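Local atomic coordinates of insecticidal Delta-Endotoxin Cry8Ea1 (Bacillus Thuringiensis, PDB entry 3EB7), a protein that kills the larvae of an underground beetle pest, probably by binding receptors in the midgut and opening pores in the gut cell membranes. Residues T35-L40 / N81-L86; L145-A150 / N165-R170; P131-Y136 / R209-S214; T9-V14 / A411-L416. All blocks are in the same frame, centred on the assembly; numbering follows the deposited sequence.

Interaction 1: T35-L40 / N81-L86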
loop_
_atom_site.group_PDB
_atom_site.type_symbol
_atom_site.label_atom_id
_atom_site.label_comp_id
_atom_site.label_asym_id
_atom_site.label_seq_id
_atom_site.Cartn_x
_atom_site.Cartn_y
_atom_site.Cartn_z
ATOM N N THR A 35 -2.611 -7.572 -20.303
ATOM C CA THR A 35 -3.332 -6.726 -19.364
ATOM C C THR A 35 -2.637 -5.379 -19.181
ATOM O O THR A 35 -3.292 -4.359 -19.307
ATOM C CB THR A 35 -3.563 -7.466 -18.024
ATOM O OG1 THR A 35 -4.397 -8.595 -18.276
ATOM C CG2 THR A 35 -4.229 -6.600 -17.006
ATOM N N LEU A 36 -1.328 -5.373 -18.923
ATOM C CA LEU A 36 -0.574 -4.121 -18.705
ATOM C C LEU A 36 -0.662 -3.164 -19.882
ATOM O O LEU A 36 -0.925 -1.973 -19.700
ATOM C CB LEU A 36 0.890 -4.409 -18.431
ATOM C CG LEU A 36 1.486 -4.576 -17.015
ATOM C CD1 LEU A 36 0.471 -4.924 -15.881
ATOM C CD2 LEU A 36 2.615 -5.617 -17.107
ATOM N N ILE A 37 -0.443 -3.695 -21.087
ATOM C CA ILE A 37 -0.574 -2.928 -22.332
ATOM C C ILE A 37 -1.989 -2.375 -22.567
ATOM O O ILE A 37 -2.127 -1.240 -22.991
ATOM C CB ILE A 37 -0.082 -3.734 -23.525
ATOM C CG1 ILE A 37 1.439 -3.964 -23.369
ATOM C CG2 ILE A 37 -0.423 -3.031 -24.854
ATOM C CD1 ILE A 37 2.106 -4.790 -24.491
ATOM N N ASP A 38 -3.029 -3.149 -22.258
ATOM C CA ASP A 38 -4.402 -2.658 -22.340
ATOM C C ASP A 38 -4.687 -1.490 -21.424
ATOM O O ASP A 38 -5.441 -0.593 -21.807
ATOM C CB ASP A 38 -5.415 -3.746 -22.007
ATOM C CG ASP A 38 -5.822 -4.552 -23.211
ATOM O OD1 ASP A 38 -6.869 -5.243 -23.090
ATOM O OD2 ASP A 38 -5.117 -4.514 -24.263
ATOM N N VAL A 39 -4.125 -1.527 -20.215
ATOM C CA VAL A 39 -4.386 -0.511 -19.212
ATOM C C VAL A 39 -3.581 0.751 -19.566
ATOM O O VAL A 39 -4.133 1.864 -19.598
ATOM C CB VAL A 39 -4.083 -1.042 -17.783
ATOM C CG1 VAL A 39 -4.313 0.042 -16.688
ATOM C CG2 VAL A 39 -4.935 -2.257 -17.489
ATOM N N LEU A 40 -2.301 0.576 -19.894
ATOM C CA LEU A 40 -1.405 1.705 -20.116
ATOM C C LEU A 40 -1.492 2.328 -21.509
ATOM O O LEU A 40 -1.200 3.500 -21.698
ATOM C CB LEU A 40 0.037 1.325 -19.727
ATOM C CG LEU A 40 0.274 1.122 -18.211
ATOM C CD1 LEU A 40 1.641 0.522 -17.923
ATOM C CD2 LEU A 40 0.089 2.426 -17.442
ATOM N N ASN A 81 6.097 0.149 -29.426
ATOM C CA ASN A 81 7.149 -0.857 -29.316
ATOM C C ASN A 81 6.822 -2.012 -28.369
ATOM O O ASN A 81 7.318 -3.121 -28.555
ATOM C CB ASN A 81 8.470 -0.186 -28.942
ATOM C CG ASN A 81 9.130 0.486 -30.131
ATOM O OD1 ASN A 81 9.580 -0.184 -31.061
ATOM N ND2 ASN A 81 9.176 1.799 -30.119
ATOM N N TYR A 82 5.995 -1.740 -27.361
ATOM C CA TYR A 82 5.454 -2.776 -26.494
ATOM C C TYR A 82 4.467 -3.725 -27.179
ATOM O O TYR A 82 4.450 -4.902 -26.842
ATOM C CB TYR A 82 4.810 -2.163 -25.260
ATOM C CG TYR A 82 5.682 -2.270 -24.028
ATOM C CD1 TYR A 82 6.374 -1.150 -23.531
ATOM C CD2 TYR A 82 5.817 -3.506 -23.352
ATOM C CE1 TYR A 82 7.181 -1.261 -22.392
ATOM C CE2 TYR A 82 6.594 -3.627 -22.230
ATOM C CZ TYR A 82 7.277 -2.504 -21.754
ATOM O OH TYR A 82 8.049 -2.642 -20.642
ATOM N N GLN A 83 3.647 -3.222 -28.114
ATOM C CA GLN A 83 2.740 -4.090 -28.907
ATOM C C GLN A 83 3.534 -5.111 -29.720
ATOM O O GLN A 83 3.201 -6.286 -29.738
ATOM C CB GLN A 83 1.840 -3.287 -29.849
ATOM C CG GLN A 83 1.322 -2.013 -29.222
ATOM C CD GLN A 83 -0.184 -1.946 -29.190
ATOM O OE1 GLN A 83 -0.847 -2.722 -28.470
ATOM N NE2 GLN A 83 -0.748 -1.002 -29.958
ATOM N N LEU A 84 4.595 -4.635 -30.356
ATOM C CA LEU A 84 5.485 -5.447 -31.159
ATOM C C LEU A 84 6.244 -6.489 -30.323
ATOM O O LEU A 84 6.461 -7.608 -30.776
ATOM C CB LEU A 84 6.464 -4.554 -31.922
ATOM C CG LEU A 84 5.865 -3.442 -32.783
ATOM C CD1 LEU A 84 6.956 -2.511 -33.250
ATOM C CD2 LEU A 84 5.095 -4.001 -33.984
ATOM N N TYR A 85 6.660 -6.106 -29.119
ATOM C CA TYR A 85 7.269 -7.046 -28.181
ATOM C C TYR A 85 6.243 -8.085 -27.723
ATOM O O TYR A 85 6.545 -9.272 -27.683
ATOM C CB TYR A 85 7.854 -6.309 -26.989
ATOM C CG TYR A 85 8.435 -7.194 -25.923
ATOM C CD1 TYR A 85 9.454 -8.124 -26.221
ATOM C CD2 TYR A 85 8.008 -7.082 -24.591
ATOM C CE1 TYR A 85 9.995 -8.927 -25.221
ATOM C CE2 TYR A 85 8.547 -7.897 -23.578
ATOM C CZ TYR A 85 9.542 -8.797 -23.899
ATOM O OH TYR A 85 10.080 -9.587 -22.906
ATOM N N LEU A 86 5.029 -7.652 -27.392
ATOM C CA LEU A 86 3.973 -8.639 -27.089
ATOM C C LEU A 86 3.704 -9.601 -28.258
ATOM O O LEU A 86 3.573 -10.813 -28.048
ATOM C CB LEU A 86 2.669 -7.961 -26.663
ATOM C CG LEU A 86 1.492 -8.879 -26.348
ATOM C CD1 LEU A 86 1.814 -9.757 -25.139
ATOM C CD2 LEU A 86 0.213 -8.056 -26.153
#
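The ring of Tyr82 meets Ile37 obliquely, its CD2 lying 4.1 Å from Ile37 CD1, while Trp41 brings its own ring against the tyrosine with the planes about 25° apart. Leu142 of helix 133-153 and Leu112 of helix 99-119 also touch this ring, which suits a large aromatic side chain that must reach several helices at once. Ile37 carries its whole side of the contact. Its CG1 branch stands anti to the carbonyl carbon (chi1 -66°) and extends straight on, which sends CD1 to 3.3 Å from Tyr82 O and 3.8 Å from Tyr82 CB. The same methyl lies 3.9 Å from Leu86 CB, so one methyl touches both residues a turn apart, while the second branch is left for Gln83. That branch, CG2, comes 3.7 Å from Gln83 OE1, where the glutamine, bent at chi2, brings its amide to the exposed border. Tyr82 O already accepts the helical bond from Leu86 N and meets the methyl by van der Waals contact alone. The segment axes approach to 10.8 Å at 160°, a nearly antiparallel pairing of helices 26-40 and 65-93 typical of the all-helical N-terminal bundle of three-domain Cry toxins.

Interaction 2: L145-A150 / N165-R170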
loop_
_atom_site.group_PDB
_atom_site.type_symbol
_atom_site.label_atom_id
_atom_site.label_comp_id
_atom_site.label_asym_id
_atom_site.label_seq_id
_atom_site.Cartn_x
_atom_site.Cartn_y
_atom_site.Cartn_z
ATOM N N LEU A 145 10.234 -4.990 -14.930
ATOM C CA LEU A 145 9.591 -6.227 -15.350
ATOM C C LEU A 145 10.213 -6.770 -16.641
ATOM O O LEU A 145 10.228 -8.002 -16.873
ATOM C CB LEU A 145 8.124 -5.982 -15.601
ATOM C CG LEU A 145 7.175 -5.843 -14.421
ATOM C CD1 LEU A 145 5.937 -5.103 -14.914
ATOM C CD2 LEU A 145 6.831 -7.265 -13.879
ATOM N N LEU A 146 10.712 -5.854 -17.474
ATOM C CA LEU A 146 11.316 -6.189 -18.749
ATOM C C LEU A 146 12.632 -6.905 -18.480
ATOM O O LEU A 146 12.884 -8.009 -18.992
ATOM C CB LEU A 146 11.574 -4.915 -19.575
ATOM C CG LEU A 146 12.145 -5.188 -20.969
ATOM C CD1 LEU A 146 11.104 -5.786 -21.862
ATOM C CD2 LEU A 146 12.702 -3.939 -21.605
ATOM N N LEU A 147 13.461 -6.287 -17.647
ATOM C CA LEU A 147 14.717 -6.882 -17.207
ATOM C C LEU A 147 14.536 -8.253 -16.564
ATOM O O LEU A 147 15.416 -9.101 -16.656
ATOM C CB LEU A 147 15.476 -5.914 -16.299
ATOM C CG LEU A 147 16.527 -4.966 -16.942
ATOM C CD1 LEU A 147 16.594 -4.901 -18.486
ATOM C CD2 LEU A 147 16.345 -3.599 -16.386
ATOM N N LYS A 148 13.392 -8.505 -15.952
ATOM C CA LYS A 148 13.116 -9.839 -15.403
ATOM C C LYS A 148 12.863 -10.920 -16.483
ATOM O O LYS A 148 13.174 -12.092 -16.279
ATOM C CB LYS A 148 11.985 -9.741 -14.420
ATOM C CG LYS A 148 11.279 -10.994 -14.056
ATOM C CD LYS A 148 9.974 -10.552 -13.380
ATOM C CE LYS A 148 8.882 -11.580 -13.535
ATOM N NZ LYS A 148 9.231 -12.815 -12.738
ATOM N N ASP A 149 12.316 -10.529 -17.621
ATOM C CA ASP A 149 12.190 -11.447 -18.755
ATOM C C ASP A 149 13.547 -11.932 -19.271
ATOM O O ASP A 149 13.706 -13.128 -19.610
ATOM C CB ASP A 149 11.427 -10.766 -19.890
ATOM C CG ASP A 149 10.097 -10.233 -19.442
ATOM O OD1 ASP A 149 9.581 -10.694 -18.400
ATOM O OD2 ASP A 149 9.571 -9.341 -20.132
ATOM N N ALA A 150 14.511 -11.014 -19.317
ATOM C CA ALA A 150 15.915 -11.366 -19.571
ATOM C C ALA A 150 16.396 -12.470 -18.645
ATOM O O ALA A 150 17.120 -13.345 -19.086
ATOM C CB ALA A 150 16.817 -10.155 -19.440
ATOM N N ASN A 165 24.018 -11.879 -17.070
ATOM C CA ASN A 165 24.526 -11.307 -15.830
ATOM C C ASN A 165 24.513 -9.790 -15.823
ATOM O O ASN A 165 24.198 -9.198 -14.810
ATOM C CB ASN A 165 25.929 -11.836 -15.505
ATOM C CG ASN A 165 25.900 -13.268 -14.954
ATOM O OD1 ASN A 165 24.901 -13.729 -14.383
ATOM N ND2 ASN A 165 27.007 -13.980 -15.141
ATOM N N ASN A 166 24.868 -9.166 -16.941
ATOM C CA ASN A 166 24.810 -7.713 -17.058
ATOM C C ASN A 166 23.383 -7.182 -16.837
ATOM O O ASN A 166 23.200 -6.186 -16.126
ATOM C CB ASN A 166 25.320 -7.259 -18.424
ATOM C CG ASN A 166 26.827 -7.376 -18.559
ATOM O OD1 ASN A 166 27.553 -7.476 -17.550
ATOM N ND2 ASN A 166 27.313 -7.389 -19.811
ATOM N N TYR A 167 22.402 -7.856 -17.453
ATOM C CA TYR A 167 20.986 -7.507 -17.322
ATOM C C TYR A 167 20.542 -7.660 -15.875
ATOM O O TYR A 167 19.854 -6.794 -15.343
ATOM C CB TYR A 167 20.112 -8.376 -18.236
ATOM C CG TYR A 167 20.103 -7.982 -19.703
ATOM C CD1 TYR A 167 19.874 -6.653 -20.083
ATOM C CD2 TYR A 167 20.300 -8.936 -20.710
ATOM C CE1 TYR A 167 19.870 -6.270 -21.398
ATOM C CE2 TYR A 167 20.299 -8.561 -22.067
ATOM C CZ TYR A 167 20.068 -7.223 -22.394
ATOM O OH TYR A 167 20.027 -6.806 -23.707
ATOM N N TYR A 168 20.963 -8.749 -15.241
ATOM C CA TYR A 168 20.667 -8.983 -13.843
ATOM C C TYR A 168 21.334 -7.954 -12.911
ATOM O O TYR A 168 20.705 -7.452 -11.986
ATOM C CB TYR A 168 21.023 -10.406 -13.425
ATOM C CG TYR A 168 20.632 -10.653 -11.985
ATOM C CD1 TYR A 168 21.592 -10.631 -10.960
ATOM C CD2 TYR A 168 19.287 -10.842 -11.636
ATOM C CE1 TYR A 168 21.230 -10.841 -9.640
ATOM C CE2 TYR A 168 18.918 -11.028 -10.339
ATOM C CZ TYR A 168 19.901 -11.030 -9.333
ATOM O OH TYR A 168 19.517 -11.242 -8.025
ATOM N N ASN A 169 22.593 -7.620 -13.167
ATOM C CA ASN A 169 23.250 -6.613 -12.374
ATOM C C ASN A 169 22.642 -5.248 -12.589
ATOM O O ASN A 169 22.548 -4.468 -11.679
ATOM C CB ASN A 169 24.780 -6.606 -12.647
ATOM C CG ASN A 169 25.471 -7.886 -12.132
ATOM O OD1 ASN A 169 25.082 -8.434 -11.110
ATOM N ND2 ASN A 169 26.463 -8.373 -12.861
ATOM N N ARG A 170 22.228 -4.943 -13.805
ATOM C CA ARG A 170 21.558 -3.665 -14.028
ATOM C C ARG A 170 20.200 -3.643 -13.323
ATOM O O ARG A 170 19.817 -2.634 -12.747
ATOM C CB ARG A 170 21.425 -3.377 -15.519
ATOM C CG ARG A 170 21.194 -1.886 -15.847
ATOM C CD ARG A 170 21.882 -1.537 -17.186
ATOM N NE ARG A 170 21.571 -2.511 -18.223
ATOM C CZ ARG A 170 20.515 -2.406 -19.036
ATOM N NH1 ARG A 170 19.680 -1.369 -18.931
ATOM N NH2 ARG A 170 20.297 -3.330 -19.964
#
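Leu147 and Ala150 receive the side chain of Tyr167 where two antiparallel helices of the N-terminal helical bundle, 133-153 and 161-191, come together just before and after the turn that joins them. Leu147 crosses the tyrosine at about a right angle, and its CD1 lies 4.0 Å from Tyr167 CD1. At the ring's other ortho carbon, Ala150 CB lies 3.9 Å from Tyr167 CD2, and it is equally near the tyrosine's CB. Alanine suits this place because its short side chain leaves room for the root of a bulky ring. The tyrosine's CG stands anti to its carbonyl carbon (chi1 -78°), which brings the root of the ring to Ala150 and its CD1 to Leu147, both meeting the ring obliquely. The segment axes are 9.0 Å apart, a close approach that the small alanine helps to permit.

In the next shell, Phe109 of helix 99-119 and Phe159 of the connection between the two helices both pack edge-to-face with Tyr167. Leu147 also reaches across to Gln171 and Leu174, further along helix 161-191. At the partly exposed border, Arg170 combines an aliphatic stem with a charged end, and its NH2 forms a salt bridge with Asp113 of helix 99-119. That same nitrogen lies obliquely 4.3 Å from Leu147 CD1.

Interaction 3: P131-Y136 / R209-S214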
loop_
_atom_site.group_PDB
_atom_site.type_symbol
_atom_site.label_atom_id
_atom_site.label_comp_id
_atom_site.label_asym_id
_atom_site.label_seq_id
_atom_site.Cartn_x
_atom_site.Cartn_y
_atom_site.Cartn_z
ATOM N N PRO A 131 5.719 16.523 -10.023
ATOM C CA PRO A 131 4.549 16.333 -10.896
ATOM C C PRO A 131 4.685 15.132 -11.871
ATOM O O PRO A 131 3.671 14.590 -12.313
ATOM C CB PRO A 131 4.440 17.668 -11.657
ATOM C CG PRO A 131 5.806 18.289 -11.523
ATOM C CD PRO A 131 6.311 17.860 -10.177
ATOM N N LEU A 132 5.921 14.720 -12.164
ATOM C CA LEU A 132 6.176 13.567 -13.050
ATOM C C LEU A 132 6.391 12.236 -12.322
ATOM O O LEU A 132 6.719 11.247 -12.954
ATOM C CB LEU A 132 7.385 13.831 -13.962
ATOM C CG LEU A 132 7.300 14.918 -15.042
ATOM C CD1 LEU A 132 8.752 15.313 -15.440
ATOM C CD2 LEU A 132 6.480 14.488 -16.297
ATOM N N LEU A 133 6.196 12.216 -11.008
ATOM C CA LEU A 133 6.500 11.033 -10.166
ATOM C C LEU A 133 5.637 9.814 -10.456
ATOM O O LEU A 133 6.166 8.700 -10.546
ATOM C CB LEU A 133 6.347 11.371 -8.696
ATOM C CG LEU A 133 7.375 10.919 -7.655
ATOM C CD1 LEU A 133 6.660 10.518 -6.377
ATOM C CD2 LEU A 133 8.377 9.869 -8.123
ATOM N N SER A 134 4.315 9.991 -10.593
ATOM C CA SER A 134 3.485 8.815 -10.951
ATOM C C SER A 134 3.798 8.234 -12.367
ATOM O O SER A 134 3.862 7.019 -12.520
ATOM C CB SER A 134 1.980 8.980 -10.638
ATOM O OG SER A 134 1.365 10.014 -11.383
ATOM N N VAL A 135 4.077 9.094 -13.364
ATOM C CA VAL A 135 4.645 8.625 -14.639
ATOM C C VAL A 135 5.942 7.836 -14.371
ATOM O O VAL A 135 6.119 6.690 -14.814
ATOM C CB VAL A 135 4.930 9.829 -15.633
ATOM C CG1 VAL A 135 5.830 9.400 -16.815
ATOM C CG2 VAL A 135 3.624 10.439 -16.157
ATOM N N TYR A 136 6.859 8.459 -13.637
ATOM C CA TYR A 136 8.147 7.831 -13.350
ATOM C C TYR A 136 7.994 6.450 -12.708
ATOM O O TYR A 136 8.599 5.493 -13.177
ATOM C CB TYR A 136 8.965 8.751 -12.462
ATOM C CG TYR A 136 10.326 8.202 -12.109
ATOM C CD1 TYR A 136 11.473 8.658 -12.767
ATOM C CD2 TYR A 136 10.469 7.218 -11.105
ATOM C CE1 TYR A 136 12.719 8.165 -12.428
ATOM C CE2 TYR A 136 11.715 6.699 -10.773
ATOM C CZ TYR A 136 12.839 7.194 -11.416
ATOM O OH TYR A 136 14.094 6.702 -11.077
ATOM N N ARG A 209 -2.267 9.965 0.556
ATOM C CA ARG A 209 -3.036 8.779 0.137
ATOM C C ARG A 209 -2.815 8.427 -1.363
ATOM O O ARG A 209 -2.486 7.285 -1.715
ATOM C CB ARG A 209 -4.539 8.934 0.455
ATOM C CG ARG A 209 -5.420 7.776 -0.145
ATOM C CD ARG A 209 -6.907 8.004 0.006
ATOM N NE ARG A 209 -7.426 9.054 -0.877
ATOM C CZ ARG A 209 -7.685 10.313 -0.494
ATOM N NH1 ARG A 209 -7.485 10.718 0.768
ATOM N NH2 ARG A 209 -8.171 11.181 -1.377
ATOM N N GLU A 210 -2.996 9.398 -2.241
ATOM C CA GLU A 210 -2.938 9.116 -3.665
ATOM C C GLU A 210 -1.592 8.606 -4.114
ATOM O O GLU A 210 -1.542 7.716 -4.935
ATOM C CB GLU A 210 -3.340 10.343 -4.493
ATOM C CG GLU A 210 -4.850 10.617 -4.440
ATOM C CD GLU A 210 -5.325 11.547 -5.586
ATOM O OE1 GLU A 210 -4.613 11.671 -6.648
ATOM O OE2 GLU A 210 -6.424 12.129 -5.411
ATOM N N MET A 211 -0.514 9.180 -3.579
ATOM C CA MET A 211 0.839 8.779 -3.978
ATOM C C MET A 211 1.349 7.519 -3.310
ATOM O O MET A 211 2.231 6.866 -3.831
ATOM C CB MET A 211 1.848 9.932 -3.794
ATOM C CG MET A 211 1.486 11.199 -4.594
ATOM S SD MET A 211 1.227 10.873 -6.367
ATOM C CE MET A 211 2.936 10.978 -6.908
ATOM N N THR A 212 0.807 7.173 -2.152
ATOM C CA THR A 212 1.040 5.862 -1.598
ATOM C C THR A 212 0.489 4.828 -2.581
ATOM O O THR A 212 1.180 3.860 -2.907
ATOM C CB THR A 212 0.315 5.708 -0.268
ATOM O OG1 THR A 212 0.768 6.727 0.634
ATOM C CG2 THR A 212 0.562 4.293 0.354
ATOM N N LEU A 213 -0.763 5.035 -3.017
ATOM C CA LEU A 213 -1.425 4.190 -4.005
ATOM C C LEU A 213 -0.729 4.172 -5.367
ATOM O O LEU A 213 -0.560 3.114 -5.936
ATOM C CB LEU A 213 -2.897 4.627 -4.208
ATOM C CG LEU A 213 -3.810 4.516 -3.015
ATOM C CD1 LEU A 213 -5.050 5.310 -3.243
ATOM C CD2 LEU A 213 -4.105 3.045 -2.682
ATOM N N SER A 214 -0.334 5.342 -5.872
ATOM C CA SER A 214 0.204 5.486 -7.246
ATOM C C SER A 214 1.716 5.333 -7.405
ATOM O O SER A 214 2.219 5.269 -8.537
ATOM C CB SER A 214 -0.173 6.861 -7.838
ATOM O OG SER A 214 -1.572 7.107 -7.727
#
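Met211 reaches across from helix 198-220 to the first turn of helix 133-153, and its CE methyl makes the closer part of this contact. The methyl lies 3.8 Å from Leu133 CD1 and 3.9 Å from Leu133 CB, touching both the root and one branch of the leucine. Bends at chi2 (-54°) and chi3 (-85°) fold the thioether so that its end reaches the neighbouring helix although its first bond does not aim there. A flexible, unbranched methionine fits such a place well, since its torsions are loosely restrained and its terminal methyl can be swung to meet Leu133. His181 and Trp185 of helix 161-191 pack on Leu133, and Tyr186 packs on Met211.

The looser part lies one turn along helix 198-220, where two serines face each other. Ser134 CB and Ser214 CB are 4.1 Å apart, and their small size lets the backbones approach to 6.0 Å between the two CA atoms. This side is buried too: Phe51 and Val55 of helix 47-59 pack on Ser134. Gln54 OE1 and Glu210 O both lie within reach of the single hydroxyl proton of Ser214. Across the pair of segments the touching atoms are mainly carbon, so cohesion here comes from dispersion and the hydrophobic effect, while the buried hydroxyl of Ser214 finds a polar partner beside the contact.

Interaction 4: T9-V14 / A411-L416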
loop_
_atom_site.group_PDB
_atom_site.type_symbol
_atom_site.label_atom_id
_atom_site.label_comp_id
_atom_site.label_asym_id
_atom_site.label_seq_id
_atom_site.Cartn_x
_atom_site.Cartn_y
_atom_site.Cartn_z
ATOM N N THR A 9 -6.280 3.379 -12.171
ATOM C CA THR A 9 -5.268 2.693 -12.970
ATOM C C THR A 9 -4.186 2.045 -12.116
ATOM O O THR A 9 -3.851 0.872 -12.301
ATOM C CB THR A 9 -4.604 3.682 -13.943
ATOM O OG1 THR A 9 -5.625 4.237 -14.783
ATOM C CG2 THR A 9 -3.545 2.979 -14.811
ATOM N N ALA A 10 -3.638 2.827 -11.197
ATOM C CA ALA A 10 -2.565 2.403 -10.325
ATOM C C ALA A 10 -3.008 1.264 -9.410
ATOM O O ALA A 10 -2.242 0.321 -9.186
ATOM C CB ALA A 10 -2.075 3.592 -9.505
ATOM N N ILE A 11 -4.232 1.335 -8.880
ATOM C CA ILE A 11 -4.719 0.252 -7.993
ATOM C C ILE A 11 -4.899 -1.042 -8.761
ATOM O O ILE A 11 -4.565 -2.128 -8.272
ATOM C CB ILE A 11 -6.015 0.638 -7.261
ATOM C CG1 ILE A 11 -5.674 1.501 -6.038
ATOM C CG2 ILE A 11 -6.776 -0.585 -6.826
ATOM C CD1 ILE A 11 -6.877 2.126 -5.377
ATOM N N SER A 12 -5.427 -0.917 -9.980
ATOM C CA SER A 12 -5.656 -2.046 -10.849
ATOM C C SER A 12 -4.330 -2.740 -11.226
ATOM O O SER A 12 -4.229 -3.983 -11.259
ATOM C CB SER A 12 -6.363 -1.522 -12.101
ATOM O OG SER A 12 -6.349 -2.485 -13.132
ATOM N N LEU A 13 -3.322 -1.920 -11.537
ATOM C CA LEU A 13 -2.012 -2.399 -11.915
ATOM C C LEU A 13 -1.359 -3.127 -10.772
ATOM O O LEU A 13 -0.875 -4.232 -10.987
ATOM C CB LEU A 13 -1.126 -1.259 -12.422
ATOM C CG LEU A 13 -0.869 -1.106 -13.924
ATOM C CD1 LEU A 13 -1.844 -1.854 -14.849
ATOM C CD2 LEU A 13 -0.876 0.345 -14.241
ATOM N N VAL A 14 -1.378 -2.571 -9.551
ATOM C CA VAL A 14 -0.785 -3.323 -8.430
ATOM C C VAL A 14 -1.529 -4.612 -8.110
ATOM O O VAL A 14 -0.914 -5.607 -7.755
ATOM C CB VAL A 14 -0.447 -2.510 -7.134
ATOM C CG1 VAL A 14 0.183 -1.196 -7.451
ATOM C CG2 VAL A 14 -1.622 -2.347 -6.280
ATOM N N ALA A 411 -13.776 -7.659 -6.163
ATOM C CA ALA A 411 -12.543 -7.000 -6.590
ATOM C C ALA A 411 -12.068 -5.791 -5.736
ATOM O O ALA A 411 -11.149 -5.065 -6.128
ATOM C CB ALA A 411 -12.664 -6.614 -8.033
ATOM N N TYR A 412 -12.665 -5.589 -4.569
ATOM C CA TYR A 412 -12.332 -4.459 -3.729
ATOM C C TYR A 412 -10.828 -4.449 -3.361
ATOM O O TYR A 412 -10.227 -5.502 -3.174
ATOM C CB TYR A 412 -13.225 -4.415 -2.474
ATOM C CG TYR A 412 -13.150 -5.608 -1.558
ATOM C CD1 TYR A 412 -12.288 -5.602 -0.448
ATOM C CD2 TYR A 412 -13.968 -6.752 -1.773
ATOM C CE1 TYR A 412 -12.223 -6.685 0.425
ATOM C CE2 TYR A 412 -13.896 -7.863 -0.902
ATOM C CZ TYR A 412 -13.027 -7.809 0.197
ATOM O OH TYR A 412 -12.946 -8.890 1.079
ATOM N N SER A 413 -10.233 -3.260 -3.293
ATOM C CA SER A 413 -8.790 -3.164 -3.039
ATOM C C SER A 413 -8.452 -2.923 -1.563
ATOM O O SER A 413 -7.343 -3.247 -1.146
ATOM C CB SER A 413 -8.145 -2.103 -3.927
ATOM O OG SER A 413 -8.767 -0.838 -3.759
ATOM N N HIS A 414 -9.411 -2.396 -0.791
ATOM C CA HIS A 414 -9.218 -2.000 0.603
ATOM C C HIS A 414 -10.422 -2.334 1.432
ATOM O O HIS A 414 -11.510 -2.582 0.897
ATOM C CB HIS A 414 -8.925 -0.483 0.727
ATOM C CG HIS A 414 -7.628 -0.080 0.105
ATOM N ND1 HIS A 414 -7.442 -0.039 -1.267
ATOM C CD2 HIS A 414 -6.432 0.244 0.660
ATOM C CE1 HIS A 414 -6.196 0.325 -1.532
ATOM N NE2 HIS A 414 -5.566 0.511 -0.376
ATOM N N ARG A 415 -10.205 -2.370 2.753
ATOM C CA ARG A 415 -11.265 -2.631 3.731
ATOM C C ARG A 415 -11.169 -1.538 4.785
ATOM O O ARG A 415 -10.065 -1.008 4.999
ATOM C CB ARG A 415 -11.070 -4.004 4.374
ATOM C CG ARG A 415 -9.829 -4.070 5.230
ATOM C CD ARG A 415 -9.757 -5.325 6.010
ATOM N NE ARG A 415 -9.312 -6.446 5.193
ATOM C CZ ARG A 415 -8.091 -6.601 4.691
ATOM N NH1 ARG A 415 -7.130 -5.715 4.940
ATOM N NH2 ARG A 415 -7.823 -7.671 3.960
ATOM N N LEU A 416 -12.293 -1.206 5.438
ATOM C CA LEU A 416 -12.305 -0.208 6.515
ATOM C C LEU A 416 -11.528 -0.763 7.711
ATOM O O LEU A 416 -11.771 -1.905 8.140
ATOM C CB LEU A 416 -13.731 0.180 6.948
ATOM C CG LEU A 416 -13.848 1.288 8.023
ATOM C CD1 LEU A 416 -13.288 2.602 7.452
ATOM C CD2 LEU A 416 -15.312 1.464 8.491
#
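Ile11 meets Ser413 and His414 where the helical N-terminal domain abuts the second, beta-prism domain of the three-domain Cry fold, helix 2-20 on one side and the start of strand 414-422 on the other. The isoleucine spreads its two branches over the pair. CG2 stands anti to the backbone N and rests 3.5 Å from Ser413 CB, while CG1 lies beside that N (chi1 -81°) and, extended at chi2, carries CD1 toward the imidazole. CD1 approaches His414 CE1 obliquely at 4.3 Å. A beta-branched residue suits the site because two arms, one a bare methyl and one an ethyl, leave one helix position and meet two successive residues.

Ser413 holds its hydroxyl between its backbone N and carbonyl carbon (chi1 56°), which sets OG beside the next side chain and also within 3.9 Å of Ile11 CD1. The same hydroxyl is hydrogen-bonded to Pro400 O of the preceding loop. Leu213 of helix 198-220 joins Ile11 at the CE1 end of the imidazole. His414 NE2 is hydrogen-bonded to Arg240. With both ring nitrogens engaged, the rotation of the imidazole is fixed: His414 ND1 donates to Ser413 OG over 2.9 Å, with the oxygen only 8° out of the ring plane.

How the interactions relate
Interactions 1, 2 and 3 all belong to the N-terminal helical domain, whereas interaction 4 joins helix 2-20 to the beta-prism domain at strand 414-422. Along the chain, interaction 1 closes before interactions 2 and 3 open; interaction 2 is nested within interaction 3, and all three lie inside the long loop closed by interaction 4. Interactions 2 and 3 share helix 133-153, with centres about 25 Å apart. Interactions 1 and 2 touch through Tyr85 and Asp149. Helix 2-20 brings interaction 4 against interaction 1 through Leu13 and Val39, and against interaction 3 through Ala10 and Ser214. The domain interface thus continues directly into the bundle's packing.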